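Local coordinates for protein nucleoporin nup120 (Schizosaccharomyces pombe, PDB 4GQ2) that serves as a structural component of the nuclear pore complex, whose nucleoporins build the pore and can dock transiently associated nuclear transport factors, at residues Thr769-Gln772 with Phe773-Ala776; Asp45-Glu48 with Lys49-Lys52; Phe118-Glu122 with His123-Thr127; Glu554-Leu557 with Thr558-Ile561. All coordinates share one frame; numbering follows the deposited sequence.

Contact 1: residues Thr769-Gln772 with Phe773-Ala776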
ATOM      1  N   THR A 769      -3.821  -1.271  -6.230  1.00 35.37           N
ATOM      2  CA  THR A 769      -3.889  -0.943  -4.806  1.00 28.98           C
ATOM      3  C   THR A 769      -5.287  -0.538  -4.381  1.00 31.96           C
ATOM      4  O   THR A 769      -6.107  -0.114  -5.205  1.00 32.59           O
ATOM      5  CB  THR A 769      -2.912   0.179  -4.418  1.00 26.92           C
ATOM      6  OG1 THR A 769      -3.425   1.434  -4.879  1.00 37.54           O
ATOM      7  CG2 THR A 769      -1.524  -0.071  -5.025  1.00 30.92           C
ATOM      8  N   ALA A 770      -5.544  -0.647  -3.079  1.00 30.91           N
ATOM      9  CA  ALA A 770      -6.798  -0.180  -2.498  1.00 29.74           C
ATOM     10  C   ALA A 770      -7.026   1.327  -2.706  1.00 30.17           C
ATOM     11  O   ALA A 770      -8.166   1.769  -2.835  1.00 29.41           O
ATOM     12  CB  ALA A 770      -6.861  -0.532  -1.019  1.00 27.77           C
ATOM     13  N   LEU A 771      -5.951   2.111  -2.728  1.00 32.59           N
ATOM     14  CA  LEU A 771      -6.079   3.558  -2.923  1.00 38.32           C
ATOM     15  C   LEU A 771      -6.373   3.917  -4.385  1.00 40.13           C
ATOM     16  O   LEU A 771      -7.031   4.911  -4.655  1.00 33.27           O
ATOM     17  CB  LEU A 771      -4.850   4.307  -2.403  1.00 30.57           C
ATOM     18  CG  LEU A 771      -4.939   5.835  -2.360  1.00 29.42           C
ATOM     19  CD1 LEU A 771      -6.090   6.304  -1.481  1.00 27.60           C
ATOM     20  CD2 LEU A 771      -3.616   6.448  -1.895  1.00 28.99           C
ATOM     21  N   GLN A 772      -5.890   3.099  -5.316  1.00 39.20           N
ATOM     22  CA  GLN A 772      -6.226   3.262  -6.733  1.00 32.88           C
ATOM     23  C   GLN A 772      -7.695   2.899  -6.967  1.00 35.74           C
ATOM     24  O   GLN A 772      -8.383   3.543  -7.757  1.00 46.26           O
ATOM     25  CB  GLN A 772      -5.300   2.416  -7.631  1.00 32.47           C
ATOM     26  CG  GLN A 772      -3.832   2.827  -7.581  1.00 35.79           C
ATOM     27  CD  GLN A 772      -2.878   1.814  -8.196  1.00 41.08           C
ATOM     28  OE1 GLN A 772      -3.240   0.665  -8.458  1.00 42.68           O
ATOM     29  NE2 GLN A 772      -1.642   2.243  -8.432  1.00 35.65           N
ATOM     30  N   PHE A 773      -8.168   1.867  -6.273  1.00 38.53           N
ATOM     31  CA  PHE A 773      -9.577   1.460  -6.293  1.00 34.10           C
ATOM     32  C   PHE A 773     -10.463   2.610  -5.779  1.00 37.68           C
ATOM     33  O   PHE A 773     -11.445   2.982  -6.426  1.00 34.29           O
ATOM     34  CB  PHE A 773      -9.726   0.212  -5.424  1.00 34.62           C
ATOM     35  CG  PHE A 773     -11.091  -0.416  -5.447  1.00 33.04           C
ATOM     36  CD1 PHE A 773     -12.100   0.047  -4.617  1.00 32.77           C
ATOM     37  CD2 PHE A 773     -11.341  -1.533  -6.241  1.00 35.71           C
ATOM     38  CE1 PHE A 773     -13.347  -0.561  -4.604  1.00 32.56           C
ATOM     39  CE2 PHE A 773     -12.587  -2.144  -6.236  1.00 34.21           C
ATOM     40  CZ  PHE A 773     -13.593  -1.661  -5.412  1.00 29.84           C
ATOM     41  N   PHE A 774     -10.108   3.176  -4.624  1.00 35.22           N
ATOM     42  CA  PHE A 774     -10.783   4.373  -4.112  1.00 32.89           C
ATOM     43  C   PHE A 774     -10.774   5.498  -5.149  1.00 37.41           C
ATOM     44  O   PHE A 774     -11.785   6.174  -5.355  1.00 37.00           O
ATOM     45  CB  PHE A 774     -10.096   4.856  -2.834  1.00 30.59           C
ATOM     46  CG  PHE A 774     -10.651   6.147  -2.287  1.00 27.56           C
ATOM     47  CD1 PHE A 774     -11.879   6.172  -1.623  1.00 21.79           C
ATOM     48  CD2 PHE A 774      -9.940   7.330  -2.418  1.00 26.97           C
ATOM     49  CE1 PHE A 774     -12.375   7.349  -1.093  1.00 23.65           C
ATOM     50  CE2 PHE A 774     -10.439   8.521  -1.897  1.00 26.97           C
ATOM     51  CZ  PHE A 774     -11.661   8.531  -1.234  1.00 24.19           C
ATOM     52  N   SER A 775      -9.625   5.691  -5.793  1.00 34.31           N
ATOM     53  CA  SER A 775      -9.465   6.749  -6.779  1.00 34.60           C
ATOM     54  C   SER A 775     -10.460   6.567  -7.911  1.00 34.96           C
ATOM     55  O   SER A 775     -11.090   7.523  -8.355  1.00 40.60           O
ATOM     56  CB  SER A 775      -8.030   6.767  -7.308  1.00 32.91           C
ATOM     57  OG  SER A 775      -7.128   7.153  -6.284  1.00 34.74           O
ATOM     58  N   ALA A 776     -10.624   5.324  -8.350  1.00 35.96           N
ATOM     59  CA  ALA A 776     -11.539   5.009  -9.439  1.00 33.98           C
ATOM     60  C   ALA A 776     -12.999   5.301  -9.078  1.00 38.33           C
ATOM     61  O   ALA A 776     -13.755   5.775  -9.923  1.00 46.89           O
ATOM     62  CB  ALA A 776     -11.357   3.573  -9.889  1.00 26.38           C
TER
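The capped first turn of the short helix 770-777, deep in the helical part of the chain, brings T769-Q772 and F773-A776 together. F773 N, F774 N and A776 N bond to T769 O, A770 O and Q772 O, the regular i to i+4 pattern. T769, the N-cap just before the helix, forms a capping box with Q772: Q772 N donates to T769 OG1 over 3.0 Å, and T769 N returns a bond to Q772 OE1, meeting it from above the amide plane. That same OE1 also accepts from N768 N, which fixes the amide at the helix start. One turn on, S775 doubles the grip on L771 O: its N (2.9 Å) and its OG (2.8 Å) arrive from opposite faces of the carbonyl plane, OG being placed there by lying beside its own backbone N (chi1 -67°). An alanine at S775 would lose the hydroxyl and is likely to leave L771 O with the backbone bond alone from this turn. L771 CD1 rests 4.1 Å from F774 CD2. Around this turn, S775 touches V678 and L682 of helix 672-703, F774 packs on L735 of helix 719-739, and the F773 side chain touches L816 and L820 of helix 812-822.

Contact 2: residues Asp45-Glu48 with Lys49-Lys52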
ATOM      1  N   ASP A  45      29.995  -0.115 -10.969  1.00100.86           N
ATOM      2  CA  ASP A  45      30.536  -0.887 -12.085  1.00104.56           C
ATOM      3  C   ASP A  45      29.447  -1.630 -12.872  1.00 88.77           C
ATOM      4  O   ASP A  45      28.455  -1.020 -13.277  1.00 69.08           O
ATOM      5  CB  ASP A  45      31.660  -1.835 -11.618  1.00128.18           C
ATOM      6  CG  ASP A  45      31.267  -2.689 -10.410  1.00124.72           C
ATOM      7  OD1 ASP A  45      30.063  -2.783 -10.082  1.00134.56           O
ATOM      8  OD2 ASP A  45      32.177  -3.279  -9.788  1.00104.79           O
ATOM      9  N   ASP A  46      29.626  -2.937 -13.073  1.00 74.44           N
ATOM     10  CA  ASP A  46      28.772  -3.722 -13.968  1.00 75.20           C
ATOM     11  C   ASP A  46      27.270  -3.661 -13.682  1.00 64.97           C
ATOM     12  O   ASP A  46      26.482  -3.479 -14.608  1.00 55.07           O
ATOM     13  CB  ASP A  46      29.255  -5.171 -14.067  1.00 75.46           C
ATOM     14  CG  ASP A  46      30.315  -5.359 -15.143  1.00 97.73           C
ATOM     15  OD1 ASP A  46      30.138  -4.833 -16.266  1.00102.32           O
ATOM     16  OD2 ASP A  46      31.326  -6.037 -14.868  1.00110.00           O
ATOM     17  N   ASN A  47      26.868  -3.800 -12.422  1.00 58.31           N
ATOM     18  CA  ASN A  47      25.439  -3.720 -12.097  1.00 65.78           C
ATOM     19  C   ASN A  47      24.841  -2.342 -12.391  1.00 59.69           C
ATOM     20  O   ASN A  47      23.719  -2.242 -12.884  1.00 58.37           O
ATOM     21  CB  ASN A  47      25.149  -4.181 -10.663  1.00 72.55           C
ATOM     22  CG  ASN A  47      25.072  -5.704 -10.534  1.00 82.90           C
ATOM     23  OD1 ASN A  47      24.636  -6.408 -11.455  1.00 68.15           O
ATOM     24  ND2 ASN A  47      25.491  -6.217  -9.381  1.00 83.33           N
ATOM     25  N   GLU A  48      25.612  -1.292 -12.110  1.00 56.17           N
ATOM     26  CA  GLU A  48      25.236   0.077 -12.458  1.00 50.77           C
ATOM     27  C   GLU A  48      25.120   0.269 -13.983  1.00 55.13           C
ATOM     28  O   GLU A  48      24.187   0.929 -14.467  1.00 47.78           O
ATOM     29  CB  GLU A  48      26.228   1.075 -11.841  1.00 47.58           C
ATOM     30  CG  GLU A  48      25.995   2.528 -12.242  1.00 54.29           C
ATOM     31  CD  GLU A  48      26.991   3.492 -11.627  1.00 58.13           C
ATOM     32  OE1 GLU A  48      27.521   3.203 -10.533  1.00 75.48           O
ATOM     33  OE2 GLU A  48      27.240   4.552 -12.235  1.00 58.66           O
ATOM     34  N   LYS A  49      26.054  -0.322 -14.730  1.00 53.23           N
ATOM     35  CA  LYS A  49      26.040  -0.253 -16.201  1.00 59.95           C
ATOM     36  C   LYS A  49      24.901  -1.076 -16.791  1.00 48.13           C
ATOM     37  O   LYS A  49      24.375  -0.745 -17.849  1.00 51.39           O
ATOM     38  CB  LYS A  49      27.373  -0.721 -16.797  1.00 60.24           C
ATOM     39  CG  LYS A  49      28.502   0.290 -16.711  1.00 73.80           C
ATOM     40  CD  LYS A  49      29.798  -0.335 -17.206  1.00 93.41           C
ATOM     41  CE  LYS A  49      31.019   0.278 -16.538  1.00 79.91           C
ATOM     42  NZ  LYS A  49      32.050  -0.765 -16.289  1.00 71.90           N
ATOM     43  N   LEU A  50      24.545  -2.152 -16.100  1.00 45.67           N
ATOM     44  CA  LEU A  50      23.416  -2.995 -16.468  1.00 55.10           C
ATOM     45  C   LEU A  50      22.115  -2.191 -16.358  1.00 53.28           C
ATOM     46  O   LEU A  50      21.292  -2.191 -17.276  1.00 50.47           O
ATOM     47  CB  LEU A  50      23.352  -4.207 -15.533  1.00 48.96           C
ATOM     48  CG  LEU A  50      22.879  -5.586 -16.002  1.00 58.60           C
ATOM     49  CD1 LEU A  50      22.202  -6.305 -14.842  1.00 54.00           C
ATOM     50  CD2 LEU A  50      21.951  -5.535 -17.202  1.00 49.88           C
ATOM     51  N   PHE A  51      21.943  -1.510 -15.227  1.00 46.25           N
ATOM     52  CA  PHE A  51      20.775  -0.677 -14.995  1.00 50.44           C
ATOM     53  C   PHE A  51      20.677   0.399 -16.069  1.00 46.75           C
ATOM     54  O   PHE A  51      19.641   0.534 -16.721  1.00 51.23           O
ATOM     55  CB  PHE A  51      20.816  -0.046 -13.593  1.00 49.79           C
ATOM     56  CG  PHE A  51      19.567   0.705 -13.241  1.00 36.19           C
ATOM     57  CD1 PHE A  51      18.397   0.020 -12.920  1.00 34.69           C
ATOM     58  CD2 PHE A  51      19.549   2.090 -13.246  1.00 38.92           C
ATOM     59  CE1 PHE A  51      17.232   0.710 -12.613  1.00 44.41           C
ATOM     60  CE2 PHE A  51      18.383   2.787 -12.938  1.00 40.95           C
ATOM     61  CZ  PHE A  51      17.225   2.098 -12.622  1.00 40.95           C
ATOM     62  N   LYS A  52      21.773   1.136 -16.258  1.00 46.20           N
ATOM     63  CA  LYS A  52      21.849   2.205 -17.257  1.00 48.48           C
ATOM     64  C   LYS A  52      21.559   1.724 -18.666  1.00 44.79           C
ATOM     65  O   LYS A  52      20.838   2.387 -19.421  1.00 47.27           O
ATOM     66  CB  LYS A  52      23.211   2.904 -17.211  1.00 53.81           C
ATOM     67  CG  LYS A  52      23.411   3.794 -15.991  1.00 48.50           C
ATOM     68  CD  LYS A  52      24.614   4.703 -16.180  1.00 53.46           C
ATOM     69  CE  LYS A  52      25.079   5.290 -14.858  1.00 58.19           C
ATOM     70  NZ  LYS A  52      26.072   6.381 -15.060  1.00 64.15           N
TER
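Four successive i to i+4 hydrogen bonds, from K49 N, L50 N, F51 N and K52 N back to the carbonyls of D45, D46, N47 and E48, wind this opening turn of helix 46-55, with K52 N to E48 O nearly straight at 170°. On that scaffold E48 and K52, one turn apart, run side by side and point the same way. E48 leaves the backbone with CG opposite its own N (chi1 175°) and continues fully extended, which carries the carboxylate alongside the lysine. There OE2 forms a salt bridge with K52 NZ at 3.6 Å. E48 CG lies 3.9 Å from K52 CE, joining the aliphatic parts of the two chains. Nearer the backbone, K52 CG passes 3.3 Å from E48 O. The other carboxylate oxygen, OE1, is hydrogen-bonded by Y512 OH, and the K52 ammonium makes a cation-pi contact with F516. D46 and K49, nearer the start of the helix, only bring opposite charges near each other, D46 OD1 and K49 NZ being 4.5 Å apart, beyond a salt bridge. N47 and L50 also lie alongside one another, N47 OD1 reaching L50 CD1 at 4.2 Å, and both pack on L442 of helix 434-443. The i to i+4 glutamate-lysine pair is a familiar device of helix surfaces. Here the ion pair staples one helical turn, while Y512 and F516 link its two ends to the neighbouring structure, and the charge of D46 near the N-terminus is probably favourable to the helix dipole.

Contact 3: residues Phe118-Glu122 with His123-Thr127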
ATOM      1  N   PHE A 118       6.261  10.395 -34.775  1.00 47.88           N
ATOM      2  CA  PHE A 118       4.921   9.831 -34.815  1.00 51.72           C
ATOM      3  C   PHE A 118       4.031  10.544 -35.827  1.00 54.17           C
ATOM      4  O   PHE A 118       4.207  11.736 -36.100  1.00 58.68           O
ATOM      5  CB  PHE A 118       4.277   9.947 -33.436  1.00 57.13           C
ATOM      6  CG  PHE A 118       4.709   8.890 -32.460  1.00 53.14           C
ATOM      7  CD1 PHE A 118       5.982   8.907 -31.903  1.00 50.54           C
ATOM      8  CD2 PHE A 118       3.820   7.892 -32.066  1.00 52.91           C
ATOM      9  CE1 PHE A 118       6.367   7.934 -30.994  1.00 46.89           C
ATOM     10  CE2 PHE A 118       4.201   6.918 -31.152  1.00 51.27           C
ATOM     11  CZ  PHE A 118       5.478   6.940 -30.618  1.00 52.46           C
ATOM     12  N   SER A 119       3.069   9.806 -36.371  1.00 52.08           N
ATOM     13  CA  SER A 119       2.018  10.384 -37.204  1.00 53.70           C
ATOM     14  C   SER A 119       0.741   9.553 -37.093  1.00 61.06           C
ATOM     15  O   SER A 119       0.793   8.354 -36.812  1.00 60.13           O
ATOM     16  CB  SER A 119       2.466  10.482 -38.662  1.00 58.01           C
ATOM     17  OG  SER A 119       1.609  11.344 -39.390  1.00 57.67           O
ATOM     18  N   PHE A 120      -0.401  10.195 -37.321  1.00 62.88           N
ATOM     19  CA  PHE A 120      -1.698   9.545 -37.172  1.00 69.51           C
ATOM     20  C   PHE A 120      -2.571   9.701 -38.417  1.00 65.09           C
ATOM     21  O   PHE A 120      -2.742  10.810 -38.922  1.00 56.46           O
ATOM     22  CB  PHE A 120      -2.418  10.102 -35.941  1.00 78.50           C
ATOM     23  CG  PHE A 120      -3.739   9.447 -35.657  1.00 86.27           C
ATOM     24  CD1 PHE A 120      -3.797   8.182 -35.079  1.00 80.81           C
ATOM     25  CD2 PHE A 120      -4.931  10.100 -35.959  1.00 86.29           C
ATOM     26  CE1 PHE A 120      -5.017   7.580 -34.813  1.00 88.02           C
ATOM     27  CE2 PHE A 120      -6.154   9.503 -35.699  1.00 79.74           C
ATOM     28  CZ  PHE A 120      -6.196   8.242 -35.125  1.00 86.56           C
ATOM     29  N   SER A 121      -3.114   8.577 -38.892  1.00 74.64           N
ATOM     30  CA  SER A 121      -4.028   8.538 -40.041  1.00 91.98           C
ATOM     31  C   SER A 121      -5.482   8.559 -39.591  1.00108.37           C
ATOM     32  O   SER A 121      -5.887   7.754 -38.743  1.00103.16           O
ATOM     33  CB  SER A 121      -3.790   7.277 -40.880  1.00 90.64           C
ATOM     34  OG  SER A 121      -4.234   6.113 -40.200  1.00 77.99           O
ATOM     35  N   GLU A 122      -6.266   9.463 -40.175  1.00109.77           N
ATOM     36  CA  GLU A 122      -7.691   9.561 -39.861  1.00118.10           C
ATOM     37  C   GLU A 122      -8.441   8.295 -40.274  1.00122.38           C
ATOM     38  O   GLU A 122      -9.025   7.616 -39.426  1.00117.80           O
ATOM     39  CB  GLU A 122      -8.311  10.812 -40.488  1.00126.65           C
ATOM     40  CG  GLU A 122      -7.848  12.111 -39.842  1.00127.35           C
ATOM     41  CD  GLU A 122      -8.930  13.175 -39.796  1.00133.62           C
ATOM     42  OE1 GLU A 122      -9.873  13.120 -40.615  1.00139.14           O
ATOM     43  OE2 GLU A 122      -8.838  14.075 -38.934  1.00129.47           O
ATOM     44  N   HIS A 123      -8.410   7.978 -41.569  1.00120.43           N
ATOM     45  CA  HIS A 123      -8.922   6.701 -42.063  1.00124.88           C
ATOM     46  C   HIS A 123      -8.063   5.589 -41.522  1.00125.10           C
ATOM     47  O   HIS A 123      -6.856   5.766 -41.335  1.00126.50           O
ATOM     48  CB  HIS A 123      -8.959   6.686 -43.592  1.00129.08           C
ATOM     49  CG  HIS A 123      -9.534   5.415 -44.183  1.00129.97           C
ATOM     50  ND1 HIS A 123      -8.842   4.637 -45.038  1.00121.47           N
ATOM     51  CD2 HIS A 123     -10.774   4.798 -44.005  1.00121.24           C
ATOM     52  CE1 HIS A 123      -9.598   3.581 -45.395  1.00119.08           C
ATOM     53  NE2 HIS A 123     -10.779   3.680 -44.762  1.00121.76           N
ATOM     54  N   SER A 124      -8.690   4.446 -41.245  1.00131.10           N
ATOM     55  CA  SER A 124      -8.049   3.264 -40.632  1.00119.14           C
ATOM     56  C   SER A 124      -7.620   3.446 -39.167  1.00105.13           C
ATOM     57  O   SER A 124      -7.142   2.497 -38.538  1.00 92.21           O
ATOM     58  CB  SER A 124      -6.895   2.718 -41.490  1.00119.15           C
ATOM     59  OG  SER A 124      -5.754   3.554 -41.419  1.00122.96           O
ATOM     60  N   ASP A 125      -7.796   4.659 -38.638  1.00 99.79           N
ATOM     61  CA  ASP A 125      -7.614   4.959 -37.210  1.00 97.32           C
ATOM     62  C   ASP A 125      -6.368   4.298 -36.597  1.00 92.90           C
ATOM     63  O   ASP A 125      -6.450   3.625 -35.565  1.00 97.63           O
ATOM     64  CB  ASP A 125      -8.877   4.568 -36.426  1.00 98.71           C
ATOM     65  CG  ASP A 125      -9.054   5.374 -35.149  1.00109.80           C
ATOM     66  OD1 ASP A 125      -9.412   6.569 -35.239  1.00114.24           O
ATOM     67  OD2 ASP A 125      -8.854   4.810 -34.054  1.00114.08           O
ATOM     68  N   THR A 126      -5.220   4.494 -37.243  1.00 84.66           N
ATOM     69  CA  THR A 126      -3.965   3.873 -36.810  1.00 75.55           C
ATOM     70  C   THR A 126      -2.832   4.886 -36.618  1.00 77.93           C
ATOM     71  O   THR A 126      -2.739   5.883 -37.339  1.00 83.12           O
ATOM     72  CB  THR A 126      -3.519   2.722 -37.752  1.00 73.91           C
ATOM     73  OG1 THR A 126      -2.132   2.431 -37.539  1.00 86.53           O
ATOM     74  CG2 THR A 126      -3.724   3.082 -39.214  1.00 62.15           C
ATOM     75  N   THR A 127      -1.984   4.618 -35.627  1.00 67.40           N
ATOM     76  CA  THR A 127      -0.832   5.460 -35.328  1.00 59.50           C
ATOM     77  C   THR A 127       0.430   4.851 -35.936  1.00 54.63           C
ATOM     78  O   THR A 127       0.628   3.635 -35.899  1.00 57.50           O
ATOM     79  CB  THR A 127      -0.652   5.660 -33.802  1.00 64.21           C
ATOM     80  OG1 THR A 127      -1.864   6.172 -33.234  1.00 65.93           O
ATOM     81  CG2 THR A 127       0.468   6.646 -33.502  1.00 64.13           C
TER
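Backbone pairing between F118-E122 and H123-T127 takes its register from F120 and T127, which face each other as an antiparallel non-hydrogen-bonded pair, their CA atoms 4.6 Å apart. One residue nearer the turn, S121 N donates a hydrogen bond to T126 O at 3.1 Å. Across the turn, D125 N bonds to E122 O at 3.3 Å, meeting it from well above the carbonyl plane. The hydroxyl of S121 adds a polar cluster: its OG lies 2.9 Å from H123 O and 3.2 Å from T126 O, two acceptors that compete for a single proton, with OG held between its backbone N and carbonyl carbon. These links close the hairpin of strands 115-121 and 126-133, the first two strands of a four-stranded antiparallel sheet, consistent with a blade of the Nup120/160 beta-propeller. Aromatic contacts occupy the side bearing F120 and T127. With CG opposite its backbone N (chi1 -177°), the F120 ring swings over the partner strand; T127 OG1 comes to its edge, 3.3 Å from CD1, and D125 OD1 meets the edge at CZ, 3.6 Å away, the ring and carboxylate planes standing 86° apart. A serine in place of F120 would remove the ring and probably open a gap beside T127 and D125, with Y63 and S65 also losing an apolar neighbour. Along the same strand, the F118 ring receives T127 CG2 at its edge in plane, 3.9 Å from CD2, while Y63 and W76 meet that ring from beyond the hairpin. D125 OD2 is salt-bridged to K145.

Contact 4: residues Glu554-Leu557 with Thr558-Ile561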
ATOM      1  N   GLU A 554       5.470  22.619   4.091  1.00 69.90           N
ATOM      2  CA  GLU A 554       6.842  23.067   3.851  1.00 86.08           C
ATOM      3  C   GLU A 554       7.060  24.517   4.288  1.00 89.41           C
ATOM      4  O   GLU A 554       6.234  25.394   4.018  1.00 80.65           O
ATOM      5  CB  GLU A 554       7.262  22.837   2.392  1.00 73.05           C
ATOM      6  CG  GLU A 554       6.214  23.203   1.354  1.00 92.65           C
ATOM      7  CD  GLU A 554       6.180  22.233   0.186  1.00103.59           C
ATOM      8  OE1 GLU A 554       5.736  21.073   0.371  1.00 83.67           O
ATOM      9  OE2 GLU A 554       6.585  22.636  -0.924  1.00103.54           O
ATOM     10  N   GLU A 555       8.193  24.736   4.958  1.00 93.57           N
ATOM     11  CA  GLU A 555       8.525  25.985   5.668  1.00112.93           C
ATOM     12  C   GLU A 555       8.538  27.251   4.780  1.00100.73           C
ATOM     13  O   GLU A 555       8.333  27.157   3.567  1.00106.92           O
ATOM     14  CB  GLU A 555       9.891  25.821   6.367  1.00102.05           C
ATOM     15  CG  GLU A 555      10.154  24.451   6.990  1.00104.93           C
ATOM     16  CD  GLU A 555       9.399  24.212   8.288  1.00112.10           C
ATOM     17  OE1 GLU A 555       9.336  25.131   9.133  1.00106.92           O
ATOM     18  OE2 GLU A 555       8.878  23.090   8.472  1.00106.57           O
ATOM     19  N   PRO A 556       8.753  28.445   5.379  1.00 87.90           N
ATOM     20  CA  PRO A 556       8.735  28.850   6.788  1.00 76.80           C
ATOM     21  C   PRO A 556       7.594  29.823   7.088  1.00 78.60           C
ATOM     22  O   PRO A 556       6.908  30.272   6.160  1.00 77.97           O
ATOM     23  CB  PRO A 556      10.077  29.565   6.947  1.00 76.53           C
ATOM     24  CG  PRO A 556      10.389  30.106   5.581  1.00 81.89           C
ATOM     25  CD  PRO A 556       9.488  29.435   4.573  1.00 90.27           C
ATOM     26  N   LEU A 557       7.403  30.157   8.364  1.00 69.96           N
ATOM     27  CA  LEU A 557       6.294  31.029   8.770  1.00 66.02           C
ATOM     28  C   LEU A 557       6.325  32.381   8.043  1.00 67.09           C
ATOM     29  O   LEU A 557       5.288  32.851   7.563  1.00 59.25           O
ATOM     30  CB  LEU A 557       6.276  31.241  10.289  1.00 52.26           C
ATOM     31  CG  LEU A 557       4.939  31.246  11.054  1.00 56.58           C
ATOM     32  CD1 LEU A 557       5.120  31.907  12.414  1.00 49.58           C
ATOM     33  CD2 LEU A 557       3.759  31.880  10.317  1.00 59.19           C
ATOM     34  N   THR A 558       7.515  32.984   7.958  1.00 59.27           N
ATOM     35  CA  THR A 558       7.711  34.272   7.276  1.00 69.04           C
ATOM     36  C   THR A 558       7.148  34.295   5.850  1.00 68.23           C
ATOM     37  O   THR A 558       6.335  35.163   5.518  1.00 62.57           O
ATOM     38  CB  THR A 558       9.197  34.695   7.249  1.00 79.26           C
ATOM     39  OG1 THR A 558       9.976  33.688   6.586  1.00 84.66           O
ATOM     40  CG2 THR A 558       9.731  34.900   8.663  1.00 68.40           C
ATOM     41  N   LYS A 559       7.563  33.333   5.025  1.00 66.02           N
ATOM     42  CA  LYS A 559       7.089  33.233   3.641  1.00 77.39           C
ATOM     43  C   LYS A 559       5.575  32.994   3.555  1.00 85.79           C
ATOM     44  O   LYS A 559       4.910  33.520   2.655  1.00 78.55           O
ATOM     45  CB  LYS A 559       7.867  32.157   2.872  1.00 86.77           C
ATOM     46  CG  LYS A 559       7.561  32.091   1.378  1.00 98.31           C
ATOM     47  CD  LYS A 559       8.742  31.579   0.557  1.00111.16           C
ATOM     48  CE  LYS A 559       8.960  30.075   0.695  1.00126.12           C
ATOM     49  NZ  LYS A 559       7.887  29.261   0.058  1.00127.47           N
ATOM     50  N   LEU A 560       5.037  32.214   4.492  1.00 79.21           N
ATOM     51  CA  LEU A 560       3.589  32.016   4.582  1.00 73.52           C
ATOM     52  C   LEU A 560       2.853  33.331   4.829  1.00 67.80           C
ATOM     53  O   LEU A 560       1.860  33.620   4.168  1.00 80.36           O
ATOM     54  CB  LEU A 560       3.233  30.989   5.659  1.00 66.78           C
ATOM     55  CG  LEU A 560       3.239  29.524   5.232  1.00 61.28           C
ATOM     56  CD1 LEU A 560       3.341  28.617   6.449  1.00 68.21           C
ATOM     57  CD2 LEU A 560       2.005  29.193   4.405  1.00 59.17           C
ATOM     58  N   ILE A 561       3.360  34.124   5.771  1.00 76.42           N
ATOM     59  CA  ILE A 561       2.781  35.429   6.110  1.00 87.90           C
ATOM     60  C   ILE A 561       2.760  36.380   4.905  1.00 91.00           C
ATOM     61  O   ILE A 561       1.776  37.092   4.685  1.00 84.25           O
ATOM     62  CB  ILE A 561       3.529  36.086   7.302  1.00 92.09           C
ATOM     63  CG1 ILE A 561       3.407  35.238   8.583  1.00 76.83           C
ATOM     64  CG2 ILE A 561       3.067  37.524   7.534  1.00 92.56           C
ATOM     65  CD1 ILE A 561       1.998  35.007   9.091  1.00 73.32           C
TER
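K559 curls back along P556 as the chain enters the short helix 557-561, and its side chain can be traced outward. CB sits 3.6 Å from P556 CD, and the bends at chi3 (75°) and chi4 (69°) turn the rest of the chain back toward the preceding loop. CE then lies 4.0 Å from the same CD and 4.1 Å from E555 O, and the tip, NZ, stands 4.1 Å from that carbonyl oxygen. The lysine thus drapes its methylenes over one corner of the proline ring. T558 approaches another part of that ring, its OG1 lying 3.7 Å from P556 CG. P556 itself follows a cis peptide bond and holds the N-cap position, where its carbonyl accepts from L560 N, nearly in line with C=O. The next bond, from I561 N to L557 O (2.9 Å), continues the turn. Beside it L557 CD2 meets I561 CD1 at 3.8 Å, and the pair of branched chains crosses at a slant. I561 continues onto I572 and Y575 of helix 571-585, and L560 onto R582 of that helix. A proline has no N-H to donate, and here it serves through its carbonyl and its ring carbons. The contact is therefore chiefly apolar and backbone-held: the lysine contributes mainly its hydrocarbon stem, and its ammonium, near a carbonyl but not bonded to it, probably adds at most a weak electrostatic attraction.

The four contacts are separate examples of how neighbouring residues fold upon themselves, and none touches another. Contact 1 is the most central, its centre about 12 Å from that of the chain, whereas contacts 2, 3 and 4 lie 27 to 29 Å out. From contact 1 the nearest atoms of the other three are about 18 to 24 Å away. Contacts 3 and 4 are the most widely separated, about 51 Å between centres, and sit on opposite sides of the chain's centre. Three contacts open helices, one with a capping box and one with a proline at the N-cap position, while contact 3 closes a hairpin. No ligand or active site is involved; all four are local packing elements of a structural pore component.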